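Local coordinates for structural protein VP1 (Trichodysplasia spinulosa-associated polyomavirus, PDB 4U60), which assembles into pentamers that build the viral coat and binds sialylated glycans such as the GM1 oligosaccharide, at residues G101-K113 / L253-L265. Numbering follows the deposited sequence.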
ATOM      1  N   GLY C 101     -14.398  15.881   9.538  1.00 12.08           N
ATOM      2  CA  GLY C 101     -15.631  15.155   9.289  1.00 12.22           C
ATOM      3  C   GLY C 101     -15.487  13.804   8.601  1.00 11.41           C
ATOM      4  O   GLY C 101     -16.458  13.281   8.059  1.00 11.51           O
ATOM      5  N   VAL C 102     -14.296  13.212   8.651  1.00 11.08           N
ATOM      6  CA  VAL C 102     -14.093  11.881   8.046  1.00 10.68           C
ATOM      7  C   VAL C 102     -15.095  10.871   8.597  1.00 10.67           C
ATOM      8  O   VAL C 102     -15.627  10.043   7.865  1.00 10.81           O
ATOM      9  CB  VAL C 102     -12.630  11.402   8.223  1.00 10.43           C
ATOM     10  CG1 VAL C 102     -12.452   9.947   7.773  1.00 10.39           C
ATOM     11  CG2 VAL C 102     -11.685  12.294   7.441  1.00 10.62           C
ATOM     12  N   SER C 103     -15.367  10.947   9.889  1.00 10.77           N
ATOM     13  CA  SER C 103     -16.290  10.022  10.533  1.00 11.01           C
ATOM     14  C   SER C 103     -17.717  10.104  10.015  1.00 10.84           C
ATOM     15  O   SER C 103     -18.482   9.140  10.197  1.00 10.70           O
ATOM     16  CB  SER C 103     -16.257  10.194  12.051  1.00 11.43           C
ATOM     17  OG  SER C 103     -16.822  11.421  12.426  1.00 12.34           O
ATOM     18  N   SER C 104     -18.088  11.218   9.375  1.00 10.87           N
ATOM     19  CA  SER C 104     -19.416  11.324   8.753  1.00 11.36           C
ATOM     20  C   SER C 104     -19.661  10.302   7.646  1.00 11.37           C
ATOM     21  O   SER C 104     -20.823  10.058   7.255  1.00 12.15           O
ATOM     22  CB  SER C 104     -19.685  12.733   8.188  1.00 11.55           C
ATOM     23  OG  SER C 104     -18.855  12.985   7.060  1.00 11.51           O
ATOM     24  N   LEU C 105     -18.589   9.699   7.148  1.00 11.52           N
ATOM     25  CA  LEU C 105     -18.706   8.686   6.124  1.00 11.81           C
ATOM     26  C   LEU C 105     -19.076   7.326   6.701  1.00 11.67           C
ATOM     27  O   LEU C 105     -19.354   6.394   5.958  1.00 11.58           O
ATOM     28  CB  LEU C 105     -17.400   8.629   5.316  1.00 12.03           C
ATOM     29  CG  LEU C 105     -16.996   9.950   4.630  1.00 12.68           C
ATOM     30  CD1 LEU C 105     -15.648   9.715   3.956  1.00 13.38           C
ATOM     31  CD2 LEU C 105     -18.047  10.391   3.629  1.00 13.43           C
ATOM     32  N   VAL C 106     -19.122   7.215   8.039  1.00 11.25           N
ATOM     33  CA  VAL C 106     -19.606   6.024   8.715  1.00 11.57           C
ATOM     34  C   VAL C 106     -21.128   6.166   8.812  1.00 12.39           C
ATOM     35  O   VAL C 106     -21.695   6.436   9.879  1.00 13.03           O
ATOM     36  CB  VAL C 106     -18.958   5.875  10.113  1.00 11.59           C
ATOM     37  CG1 VAL C 106     -19.473   4.617  10.820  1.00 11.82           C
ATOM     38  CG2 VAL C 106     -17.439   5.860  10.032  1.00 11.18           C
ATOM     39  N   ASN C 107     -21.790   6.031   7.681  1.00 12.53           N
ATOM     40  CA  ASN C 107     -23.234   6.257   7.621  1.00 12.88           C
ATOM     41  C   ASN C 107     -23.766   5.487   6.433  1.00 13.00           C
ATOM     42  O   ASN C 107     -23.430   5.804   5.298  1.00 12.96           O
ATOM     43  CB  ASN C 107     -23.538   7.741   7.512  1.00 13.19           C
ATOM     44  CG  ASN C 107     -25.027   8.037   7.577  1.00 13.76           C
ATOM     45  OD1 ASN C 107     -25.865   7.176   7.283  1.00 13.95           O
ATOM     46  ND2 ASN C 107     -25.366   9.263   7.942  1.00 14.47           N
ATOM     47  N   VAL C 108     -24.582   4.475   6.714  1.00 12.88           N
ATOM     48  CA  VAL C 108     -25.135   3.605   5.685  1.00 13.43           C
ATOM     49  C   VAL C 108     -26.651   3.468   5.821  1.00 13.85           C
ATOM     50  O   VAL C 108     -27.234   2.501   5.345  1.00 14.06           O
ATOM     51  CB  VAL C 108     -24.447   2.216   5.686  1.00 13.62           C
ATOM     52  CG1 VAL C 108     -23.014   2.342   5.238  1.00 13.44           C
ATOM     53  CG2 VAL C 108     -24.515   1.564   7.049  1.00 13.72           C
ATOM     54  N   HIS C 109     -27.282   4.465   6.455  1.00 14.27           N
ATOM     55  CA  HIS C 109     -28.748   4.503   6.568  1.00 15.08           C
ATOM     56  C   HIS C 109     -29.389   5.676   5.808  1.00 15.65           C
ATOM     57  O   HIS C 109     -30.603   5.899   5.917  1.00 16.07           O
ATOM     58  CB  HIS C 109     -29.193   4.487   8.038  1.00 15.35           C
ATOM     59  CG  HIS C 109     -28.658   5.629   8.839  1.00 14.96           C
ATOM     60  ND1 HIS C 109     -29.158   6.914   8.752  1.00 15.49           N
ATOM     61  CD2 HIS C 109     -27.641   5.677   9.726  1.00 14.50           C
ATOM     62  CE1 HIS C 109     -28.441   7.706   9.534  1.00 15.10           C
ATOM     63  NE2 HIS C 109     -27.536   6.973  10.156  1.00 14.59           N
ATOM     64  N   MET C 110     -28.586   6.417   5.044  1.00 15.63           N
ATOM     65  CA  MET C 110     -29.127   7.514   4.243  1.00 16.25           C
ATOM     66  C   MET C 110     -29.947   6.940   3.100  1.00 16.41           C
ATOM     67  O   MET C 110     -29.837   5.754   2.779  1.00 16.00           O
ATOM     68  CB  MET C 110     -28.000   8.416   3.728  1.00 16.87           C
ATOM     69  CG  MET C 110     -27.382   9.216   4.855  1.00 17.54           C
ATOM     70  SD  MET C 110     -26.218  10.464   4.287  1.00 19.66           S
ATOM     71  CE  MET C 110     -24.917   9.465   3.624  1.00 18.72           C
ATOM     72  N   ALA C 111     -30.771   7.782   2.486  1.00 16.46           N
ATOM     73  CA  ALA C 111     -31.620   7.362   1.366  1.00 17.21           C
ATOM     74  C   ALA C 111     -30.790   7.161   0.109  1.00 16.96           C
ATOM     75  O   ALA C 111     -30.589   8.080  -0.688  1.00 17.88           O
ATOM     76  CB  ALA C 111     -32.723   8.365   1.114  1.00 17.76           C
ATOM     77  N   THR C 112     -30.325   5.933  -0.045  1.00 16.66           N
ATOM     78  CA  THR C 112     -29.365   5.564  -1.067  1.00 16.05           C
ATOM     79  C   THR C 112     -29.763   4.218  -1.660  1.00 16.70           C
ATOM     80  O   THR C 112     -30.621   3.507  -1.121  1.00 17.25           O
ATOM     81  CB  THR C 112     -27.969   5.407  -0.454  1.00 15.14           C
ATOM     82  OG1 THR C 112     -28.029   4.488   0.640  1.00 14.65           O
ATOM     83  CG2 THR C 112     -27.431   6.739   0.035  1.00 14.50           C
ATOM     84  N   LYS C 113     -29.132   3.869  -2.771  1.00 16.81           N
ATOM     85  CA  LYS C 113     -29.167   2.498  -3.250  1.00 17.75           C
ATOM     86  C   LYS C 113     -28.597   1.612  -2.137  1.00 17.03           C
ATOM     87  O   LYS C 113     -27.806   2.072  -1.305  1.00 16.61           O
ATOM     88  CB  LYS C 113     -28.323   2.386  -4.512  1.00 18.85           C
ATOM     89  CG  LYS C 113     -28.372   1.037  -5.200  1.00 21.25           C
ATOM     90  CD  LYS C 113     -27.772   1.123  -6.604  1.00 22.91           C
ATOM     91  CE  LYS C 113     -28.762   1.631  -7.606  1.00 24.73           C
ATOM     92  NZ  LYS C 113     -29.854   0.635  -7.790  1.00 26.94           N
ATOM     93  N   LEU C 253     -22.317  10.060  -3.419  1.00 12.36           N
ATOM     94  CA  LEU C 253     -23.519   9.548  -2.804  1.00 13.19           C
ATOM     95  C   LEU C 253     -24.407   8.984  -3.905  1.00 13.71           C
ATOM     96  O   LEU C 253     -24.653   9.660  -4.899  1.00 13.94           O
ATOM     97  CB  LEU C 253     -24.253  10.668  -2.093  1.00 14.05           C
ATOM     98  CG  LEU C 253     -25.506  10.256  -1.326  1.00 15.26           C
ATOM     99  CD1 LEU C 253     -25.143   9.595  -0.016  1.00 15.94           C
ATOM    100  CD2 LEU C 253     -26.393  11.469  -1.085  1.00 16.45           C
ATOM    101  N   VAL C 254     -24.822   7.745  -3.755  1.00 13.71           N
ATOM    102  CA  VAL C 254     -25.629   7.054  -4.760  1.00 14.24           C
ATOM    103  C   VAL C 254     -27.075   7.004  -4.314  1.00 15.47           C
ATOM    104  O   VAL C 254     -27.446   6.235  -3.428  1.00 15.25           O
ATOM    105  CB  VAL C 254     -25.106   5.613  -5.020  1.00 14.07           C
ATOM    106  CG1 VAL C 254     -25.903   4.941  -6.125  1.00 14.71           C
ATOM    107  CG2 VAL C 254     -23.600   5.631  -5.317  1.00 13.29           C
ATOM    108  N   GLY C 255     -27.913   7.805  -4.963  1.00 16.54           N
ATOM    109  CA  GLY C 255     -29.316   7.828  -4.645  1.00 18.01           C
ATOM    110  C   GLY C 255     -30.047   6.563  -5.016  1.00 19.28           C
ATOM    111  O   GLY C 255     -29.553   5.717  -5.750  1.00 18.31           O
ATOM    112  N   LYS C 256     -31.264   6.461  -4.515  1.00 21.55           N
ATOM    113  CA  LYS C 256     -32.106   5.293  -4.700  1.00 23.74           C
ATOM    114  C   LYS C 256     -32.190   4.819  -6.140  1.00 23.82           C
ATOM    115  O   LYS C 256     -32.117   3.624  -6.412  1.00 23.85           O
ATOM    116  CB  LYS C 256     -33.521   5.625  -4.241  1.00 26.27           C
ATOM    117  CG  LYS C 256     -33.640   5.921  -2.759  1.00 27.72           C
ATOM    118  CD  LYS C 256     -34.175   4.728  -2.024  1.00 29.09           C
ATOM    119  CE  LYS C 256     -34.154   4.956  -0.528  1.00 29.64           C
ATOM    120  NZ  LYS C 256     -34.475   3.662   0.112  1.00 30.75           N
ATOM    121  N   ASP C 257     -32.334   5.765  -7.061  1.00 23.98           N
ATOM    122  CA  ASP C 257     -32.493   5.423  -8.471  1.00 24.71           C
ATOM    123  C   ASP C 257     -31.180   5.343  -9.235  1.00 22.59           C
ATOM    124  O   ASP C 257     -31.183   5.126 -10.433  1.00 22.58           O
ATOM    125  CB  ASP C 257     -33.417   6.434  -9.147  1.00 27.22           C
ATOM    126  CG  ASP C 257     -34.786   6.482  -8.507  1.00 30.32           C
ATOM    127  OD1 ASP C 257     -35.307   5.417  -8.100  1.00 33.02           O
ATOM    128  OD2 ASP C 257     -35.352   7.598  -8.411  1.00 34.27           O
ATOM    129  N   GLY C 258     -30.056   5.525  -8.550  1.00 20.35           N
ATOM    130  CA  GLY C 258     -28.756   5.475  -9.211  1.00 19.37           C
ATOM    131  C   GLY C 258     -28.163   6.834  -9.541  1.00 18.89           C
ATOM    132  O   GLY C 258     -27.025   6.916  -9.985  1.00 17.52           O
ATOM    133  N   ASP C 259     -28.934   7.897  -9.310  1.00 19.37           N
ATOM    134  CA  ASP C 259     -28.416   9.268  -9.443  1.00 19.91           C
ATOM    135  C   ASP C 259     -27.301   9.541  -8.429  1.00 17.76           C
ATOM    136  O   ASP C 259     -27.406   9.138  -7.266  1.00 18.12           O
ATOM    137  CB  ASP C 259     -29.545  10.284  -9.250  1.00 22.33           C
ATOM    138  CG  ASP C 259     -30.377  10.007  -8.016  1.00 25.34           C
ATOM    139  OD1 ASP C 259     -31.137   9.001  -7.999  1.00 28.03           O
ATOM    140  OD2 ASP C 259     -30.274  10.798  -7.047  1.00 28.49           O
ATOM    141  N   MET C 260     -26.237  10.204  -8.868  1.00 15.80           N
ATOM    142  CA  MET C 260     -25.048  10.363  -8.033  1.00 14.58           C
ATOM    143  C   MET C 260     -24.649  11.820  -7.879  1.00 14.33           C
ATOM    144  O   MET C 260     -24.807  12.634  -8.809  1.00 15.02           O
ATOM    145  CB  MET C 260     -23.890   9.533  -8.590  1.00 13.82           C
ATOM    146  CG  MET C 260     -24.146   8.035  -8.471  1.00 14.07           C
ATOM    147  SD  MET C 260     -23.040   6.927  -9.377  1.00 13.38           S
ATOM    148  CE  MET C 260     -21.525   7.170  -8.460  1.00 12.70           C
ATOM    149  N   GLN C 261     -24.092  12.136  -6.714  1.00 13.73           N
ATOM    150  CA  GLN C 261     -23.611  13.477  -6.371  1.00 13.44           C
ATOM    151  C   GLN C 261     -22.228  13.382  -5.747  1.00 12.32           C
ATOM    152  O   GLN C 261     -21.999  12.529  -4.882  1.00 12.23           O
ATOM    153  CB  GLN C 261     -24.532  14.098  -5.328  1.00 14.34           C
ATOM    154  CG  GLN C 261     -25.939  14.387  -5.796  1.00 15.69           C
ATOM    155  CD  GLN C 261     -26.823  14.696  -4.617  1.00 16.92           C
ATOM    156  OE1 GLN C 261     -27.395  13.785  -3.997  1.00 18.17           O
ATOM    157  NE2 GLN C 261     -26.925  15.975  -4.269  1.00 17.54           N
ATOM    158  N   TYR C 262     -21.317  14.267  -6.135  1.00 11.70           N
ATOM    159  CA  TYR C 262     -20.056  14.401  -5.431  1.00 11.16           C
ATOM    160  C   TYR C 262     -20.291  14.775  -3.982  1.00 11.37           C
ATOM    161  O   TYR C 262     -21.203  15.524  -3.681  1.00 12.28           O
ATOM    162  CB  TYR C 262     -19.206  15.523  -6.008  1.00 10.92           C
ATOM    163  CG  TYR C 262     -18.526  15.278  -7.309  1.00 10.90           C
ATOM    164  CD1 TYR C 262     -17.292  14.670  -7.349  1.00 10.66           C
ATOM    165  CD2 TYR C 262     -19.113  15.655  -8.508  1.00 11.14           C
ATOM    166  CE1 TYR C 262     -16.618  14.478  -8.546  1.00 10.54           C
ATOM    167  CE2 TYR C 262     -18.468  15.440  -9.713  1.00 11.10           C
ATOM    168  CZ  TYR C 262     -17.214  14.864  -9.733  1.00 10.68           C
ATOM    169  OH  TYR C 262     -16.518  14.663 -10.897  1.00 11.03           O
ATOM    170  N   ARG C 263     -19.460  14.243  -3.099  1.00 11.19           N
ATOM    171  CA  ARG C 263     -19.409  14.640  -1.694  1.00 11.03           C
ATOM    172  C   ARG C 263     -18.010  15.132  -1.338  1.00 10.72           C
ATOM    173  O   ARG C 263     -17.022  14.455  -1.658  1.00 10.67           O
ATOM    174  CB  ARG C 263     -19.758  13.463  -0.801  1.00 11.21           C
ATOM    175  CG  ARG C 263     -19.617  13.696   0.696  1.00 11.29           C
ATOM    176  CD  ARG C 263     -20.370  14.939   1.170  1.00 11.85           C
ATOM    177  NE  ARG C 263     -20.584  14.949   2.609  1.00 12.13           N
ATOM    178  CZ  ARG C 263     -20.929  16.022   3.312  1.00 12.79           C
ATOM    179  NH1 ARG C 263     -21.043  17.193   2.714  1.00 12.81           N
ATOM    180  NH2 ARG C 263     -21.094  15.940   4.623  1.00 13.26           N
ATOM    181  N   GLY C 264     -17.952  16.304  -0.685  1.00 10.75           N
ATOM    182  CA  GLY C 264     -16.715  16.919  -0.262  1.00 10.65           C
ATOM    183  C   GLY C 264     -16.702  17.153   1.224  1.00 10.70           C
ATOM    184  O   GLY C 264     -17.766  17.187   1.850  1.00 11.17           O
ATOM    185  N   LEU C 265     -15.491  17.301   1.787  1.00 10.63           N
ATOM    186  CA  LEU C 265     -15.330  17.605   3.198  1.00 11.12           C
ATOM    187  C   LEU C 265     -14.498  18.877   3.387  1.00 11.25           C
ATOM    188  O   LEU C 265     -13.686  19.232   2.516  1.00 11.15           O
ATOM    189  CB  LEU C 265     -14.665  16.441   3.936  1.00 11.08           C
ATOM    190  CG  LEU C 265     -15.534  15.174   4.091  1.00 11.35           C
ATOM    191  CD1 LEU C 265     -14.714  14.096   4.781  1.00 11.27           C
ATOM    192  CD2 LEU C 265     -16.817  15.422   4.867  1.00 11.99           C
TER
HETATM  193  O   HOH W   1     -20.554  13.097   4.889  1.00 16.93           O
HETATM  194  O   HOH W   2     -32.164   8.782  -2.821  1.00 27.35           O
HETATM  195  O   HOH W   3     -32.675   1.700  -1.025  1.00 31.66           O
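The hydroxyl of S104 is gripped from two directions: OG donates to G101 O at 2.6 Å, nearly in line with that carbonyl, and receives a proton from a water 2.8 Å from OG that in turn accepts from R263 NH2 at 2.9 Å. Because chi1 of S104 is 69°, OG folds back between its own N and C and reaches G101 O, which also takes S104 N at the start of the 3-10 turn. L265 packs beside this pair, CD1 lying 3.8 Å from G101 O, while its CD2 sits over one guanidinium face of R263, offset toward the rim. The same arginine bonds through NH1 to Q170 O of a second subunit, so this end lies at a pentamer interface.

At the other end K113 N donates to V254 O (3.0 Å, 153° at the hydrogen), the one direct hydrogen bond between the segments. Beside it K113 CB packs on V254 CG1; farther along, M110, bent at chi3 (-67°), brings CE within 3.6 Å of L253 CD1. T112 CG2 touches the same methyl, the T112 and L253 side chains crossing at about a right angle. Two further waters donate to A111 O and T112 O, each at 2.7 Å, and accept from K256 N and NZ respectively. The loop carrying H109, a glycan-pocket residue, is thus fastened to the jelly-roll hairpin on either side of it in sequence, with water carrying much of the polar linkage.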